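Local coordinates for competence damage-inducible protein A (Enterobacter cloacae subsp. cloacae, PDB 5VU3) that is of unknown function but belongs to the CinA (competence-damaged protein) family, some relatives of which deamidate nicotinamide mononucleotide, at residues L30-A35 with A104-A109; Q89-M94 with C129-I134. One frame throughout, in Å; residues are numbered along the deposited sequence.

Contact 1: residues L30-A35 with A104-A109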
# COMPACT_ATOMS: atom_id res chain seq x y z
N LEU A 30 -5.91 13.14 -15.26
CA LEU A 30 -6.12 13.15 -13.82
C LEU A 30 -5.20 12.15 -13.14
O LEU A 30 -4.91 11.08 -13.68
CB LEU A 30 -7.57 12.81 -13.47
CG LEU A 30 -8.67 13.73 -14.01
CD1 LEU A 30 -10.04 13.18 -13.67
CD2 LEU A 30 -8.49 15.12 -13.44
N ARG A 31 -4.75 12.51 -11.94
CA ARG A 31 -3.92 11.64 -11.12
C ARG A 31 -4.73 11.17 -9.91
O ARG A 31 -5.53 11.92 -9.35
CB ARG A 31 -2.66 12.37 -10.67
CG ARG A 31 -2.06 13.21 -11.79
CD ARG A 31 -0.61 13.58 -11.55
NE ARG A 31 -0.44 14.50 -10.44
CZ ARG A 31 0.54 15.39 -10.35
NH1 ARG A 31 1.44 15.50 -11.33
NH2 ARG A 31 0.63 16.18 -9.29
N LEU A 32 -4.50 9.92 -9.51
CA LEU A 32 -5.23 9.25 -8.45
C LEU A 32 -4.30 8.92 -7.28
O LEU A 32 -3.13 8.59 -7.48
CB LEU A 32 -5.86 7.94 -8.96
CG LEU A 32 -6.52 7.01 -7.93
CD1 LEU A 32 -7.80 7.65 -7.41
CD2 LEU A 32 -6.80 5.65 -8.54
N THR A 33 -4.84 8.99 -6.06
CA THR A 33 -4.12 8.58 -4.87
C THR A 33 -5.10 7.89 -3.93
O THR A 33 -6.32 8.04 -4.06
CB THR A 33 -3.44 9.78 -4.18
OG1 THR A 33 -2.64 9.33 -3.08
CG2 THR A 33 -4.47 10.76 -3.64
N THR A 34 -4.57 7.11 -2.98
CA THR A 34 -5.41 6.30 -2.12
C THR A 34 -4.90 6.31 -0.68
O THR A 34 -3.70 6.44 -0.43
CB THR A 34 -5.49 4.83 -2.58
OG1 THR A 34 -4.16 4.30 -2.67
CG2 THR A 34 -6.17 4.73 -3.94
N ALA A 35 -5.84 6.19 0.25
CA ALA A 35 -5.53 6.00 1.67
C ALA A 35 -6.38 4.85 2.18
O ALA A 35 -7.61 4.92 2.12
CB ALA A 35 -5.81 7.28 2.46
N ALA A 104 -2.69 15.13 -6.03
CA ALA A 104 -3.49 14.37 -6.96
C ALA A 104 -4.81 15.09 -7.24
O ALA A 104 -5.18 16.05 -6.56
CB ALA A 104 -3.75 12.96 -6.41
N ASP A 105 -5.51 14.63 -8.27
CA ASP A 105 -6.82 15.18 -8.60
C ASP A 105 -7.94 14.38 -7.96
O ASP A 105 -9.00 14.95 -7.64
CB ASP A 105 -7.00 15.21 -10.12
CG ASP A 105 -5.85 15.92 -10.83
OD1 ASP A 105 -5.77 17.17 -10.72
OD2 ASP A 105 -5.03 15.25 -11.48
N VAL A 106 -7.74 13.09 -7.77
CA VAL A 106 -8.77 12.18 -7.30
C VAL A 106 -8.17 11.34 -6.17
O VAL A 106 -7.00 10.94 -6.25
CB VAL A 106 -9.29 11.27 -8.44
CG1 VAL A 106 -10.35 10.31 -7.92
CG2 VAL A 106 -9.83 12.12 -9.60
N SER A 107 -8.96 11.07 -5.14
CA SER A 107 -8.51 10.22 -4.06
C SER A 107 -9.63 9.28 -3.64
O SER A 107 -10.81 9.61 -3.77
CB SER A 107 -8.02 11.03 -2.86
OG SER A 107 -9.09 11.73 -2.24
N ILE A 108 -9.24 8.11 -3.14
CA ILE A 108 -10.12 7.16 -2.48
C ILE A 108 -9.61 6.96 -1.07
O ILE A 108 -8.42 6.72 -0.86
CB ILE A 108 -10.15 5.80 -3.21
CG1 ILE A 108 -10.55 5.96 -4.68
CG2 ILE A 108 -11.04 4.83 -2.46
CD1 ILE A 108 -10.55 4.63 -5.43
N ALA A 109 -10.51 7.04 -0.09
CA ALA A 109 -10.19 6.67 1.28
C ALA A 109 -11.11 5.54 1.71
O ALA A 109 -12.31 5.57 1.43
CB ALA A 109 -10.34 7.87 2.23
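Strands 32-37 and 106-112 run side by side as parallel neighbours in the interior of the sheet, and residues 30-35 and 104-109 cover the start of each strand and the two residues leading into it. Leu32 pairs with Val106, Thr33 with Ser107, Thr34 with Ile108 and Ala35 with Ala109. Hydrogen bonding between the two segments begins just ahead of the ladder. Asp105 reaches across with OD2, which accepts a hydrogen bond from the backbone N of Arg31 at 2.8 Å through its anti lone pair, while Arg31 O accepts from both Asp105 N and Val106 N. From there the bonds step along the strands: Thr33 N to Val106 O, Ile108 N to Thr33 O, and Ala35 N to Ile108 O at 2.9 Å. This pair belongs to the core of a three-layer alpha/beta/alpha sandwich. On one face Leu32 holds CG anti to its backbone N (chi1 172°), which brings CD1 to 3.7 Å from Val106 CG1; Leu164 of helix 149-167 packs on both residues. On the face covered by helix 88-101, Thr33 CG2 touches Ala104 CB and Ser107 CB, each at 3.6 Å. The hydroxyls of Thr33 and Ser107 bond to backbone oxygens of Val59 and Ala95. Ahead of the strands, Leu30 CD2 lies 3.6 Å from Asp105 CB.

Contact 2: residues Q89-M94 with C129-I134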
# COMPACT_ATOMS: atom_id res chain seq x y z
N GLN A 89 -17.44 10.78 8.14
CA GLN A 89 -16.70 11.99 8.51
C GLN A 89 -15.19 11.76 8.43
O GLN A 89 -14.45 12.59 7.89
CB GLN A 89 -17.11 12.45 9.91
CG GLN A 89 -18.52 13.04 10.00
CD GLN A 89 -19.59 11.98 10.21
OE1 GLN A 89 -19.33 10.78 10.15
NE2 GLN A 89 -20.82 12.43 10.47
N THR A 90 -14.73 10.63 8.95
CA THR A 90 -13.29 10.38 8.98
C THR A 90 -12.74 10.15 7.58
O THR A 90 -11.67 10.68 7.23
CB THR A 90 -12.96 9.20 9.90
OG1 THR A 90 -13.20 9.59 11.26
CG2 THR A 90 -11.50 8.79 9.77
N VAL A 91 -13.44 9.38 6.74
CA VAL A 91 -12.90 9.13 5.40
C VAL A 91 -12.95 10.39 4.55
O VAL A 91 -12.11 10.57 3.66
CB VAL A 91 -13.62 7.96 4.71
CG1 VAL A 91 -13.21 6.64 5.36
CG2 VAL A 91 -15.12 8.15 4.73
N THR A 92 -13.91 11.29 4.80
CA THR A 92 -13.89 12.58 4.13
C THR A 92 -12.59 13.31 4.40
O THR A 92 -11.95 13.84 3.48
CB THR A 92 -15.09 13.42 4.57
OG1 THR A 92 -16.30 12.82 4.08
CG2 THR A 92 -14.97 14.84 4.00
N GLU A 93 -12.17 13.36 5.67
CA GLU A 93 -10.95 14.07 6.01
C GLU A 93 -9.73 13.32 5.49
O GLU A 93 -8.76 13.95 5.04
CB GLU A 93 -10.86 14.27 7.53
CG GLU A 93 -11.98 15.12 8.13
CD GLU A 93 -11.94 15.22 9.65
OE1 GLU A 93 -11.02 14.66 10.28
OE2 GLU A 93 -12.85 15.85 10.22
N MET A 94 -9.76 11.99 5.54
CA MET A 94 -8.65 11.20 5.00
C MET A 94 -8.48 11.45 3.51
O MET A 94 -7.36 11.61 3.03
CB MET A 94 -8.90 9.71 5.25
CG MET A 94 -8.76 9.25 6.69
SD MET A 94 -9.22 7.50 6.82
CE MET A 94 -7.94 6.68 5.86
N CYS A 129 -16.48 2.24 5.59
CA CYS A 129 -16.84 3.51 4.98
C CYS A 129 -15.87 3.90 3.88
O CYS A 129 -14.68 3.57 3.91
CB CYS A 129 -16.91 4.64 6.02
SG CYS A 129 -18.16 4.40 7.30
N PHE A 130 -16.39 4.62 2.88
CA PHE A 130 -15.65 4.99 1.69
C PHE A 130 -15.81 6.48 1.44
O PHE A 130 -16.87 7.04 1.67
CB PHE A 130 -16.17 4.22 0.46
CG PHE A 130 -16.06 2.73 0.58
CD1 PHE A 130 -17.02 2.00 1.24
CD2 PHE A 130 -14.97 2.07 0.02
CE1 PHE A 130 -16.91 0.62 1.35
CE2 PHE A 130 -14.85 0.70 0.14
CZ PHE A 130 -15.82 -0.03 0.79
N ALA A 131 -14.74 7.11 0.96
CA ALA A 131 -14.81 8.47 0.45
C ALA A 131 -14.16 8.52 -0.93
O ALA A 131 -13.09 7.94 -1.14
CB ALA A 131 -14.14 9.49 1.39
N TRP A 132 -14.82 9.21 -1.86
CA TRP A 132 -14.24 9.52 -3.16
C TRP A 132 -14.22 11.04 -3.29
O TRP A 132 -15.27 11.68 -3.30
CB TRP A 132 -15.04 8.89 -4.30
CG TRP A 132 -15.24 7.39 -4.24
CD1 TRP A 132 -14.49 6.43 -4.86
CD2 TRP A 132 -16.27 6.69 -3.53
NE1 TRP A 132 -14.98 5.18 -4.58
CE2 TRP A 132 -16.08 5.31 -3.77
CE3 TRP A 132 -17.34 7.09 -2.72
CZ2 TRP A 132 -16.92 4.33 -3.22
CZ3 TRP A 132 -18.17 6.11 -2.18
CH2 TRP A 132 -17.95 4.76 -2.43
N ASN A 133 -13.02 11.61 -3.37
CA ASN A 133 -12.83 13.04 -3.58
C ASN A 133 -12.37 13.22 -5.02
O ASN A 133 -11.27 12.78 -5.39
CB ASN A 133 -11.82 13.60 -2.58
CG ASN A 133 -11.63 15.10 -2.71
OD1 ASN A 133 -11.59 15.63 -3.82
ND2 ASN A 133 -11.48 15.79 -1.58
N ILE A 134 -13.20 13.86 -5.83
CA ILE A 134 -12.90 14.14 -7.23
C ILE A 134 -12.78 15.64 -7.37
O ILE A 134 -13.79 16.36 -7.34
CB ILE A 134 -13.97 13.57 -8.17
CG1 ILE A 134 -13.94 12.04 -8.16
CG2 ILE A 134 -13.74 14.08 -9.57
CD1 ILE A 134 -15.18 11.40 -8.77
O HOH W 1 -12.57 14.56 0.83
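Val91 of helix 88-101 presses its side chain onto Ala131 of strand 127-134, CB to CB at 3.7 Å. Its two methyls divide the strand between them: CG1 approaches Cys129 O, and CG2 lies 3.7 Å from Phe130 O while also touching Ala131 CB. A chi1 of -73° puts CG2 between the backbone N and the carbonyl carbon, where it meets the strand backbone and comes within 4.1 Å of Cys129 CB. In the other direction the small Ala131 side chain lets the helix backbone come close, with its CB 3.2 Å from Val91 O. To one side of Val91 and Ala131, a water joins the two elements: it donates to Thr92 O at 2.8 Å and accepts from Asn133 ND2 at 2.9 Å. This is helix-on-sheet packing within an alpha/beta/alpha sandwich; the axes of the short helix and strand segments approach to 7.1 Å and are inclined by 35°. Farther out, Asn133 OD1 bonds to Gly136 N in the turn that follows the strand, which fixes the amide as it presents ND2 to the water. Thr92 OG1 turns back to Glu88 O in its own helix. The strand's opposite face belongs to helix 149-167: Phe130 meets the ring of Tyr159 there, while Trp132 bonds through NE1 to Ser160 O and makes a cation-pi contact with Lys167.

From the N terminus the chain passes through strand 32-37 and, after several helices and strand 57-63, enters helix 88-101, which leads into strand 106-112. There contact 1 closes a loop of 68 intervening residues by pairing 104-109 with 30-35. Residues 89-94 fall within that loop, but their partner, 129-134, comes after it, so contact 2 and contact 1 cross. Contact 1 joins two parallel interior strands; contact 2 seats the helix on the antiparallel strand beyond them. The two meet directly where strands 106-112 and 127-134 adjoin: Ser107 N lies 2.9 Å from Asn133 O, a probable hydrogen bond, and Ala109 CB packs against Val91 O.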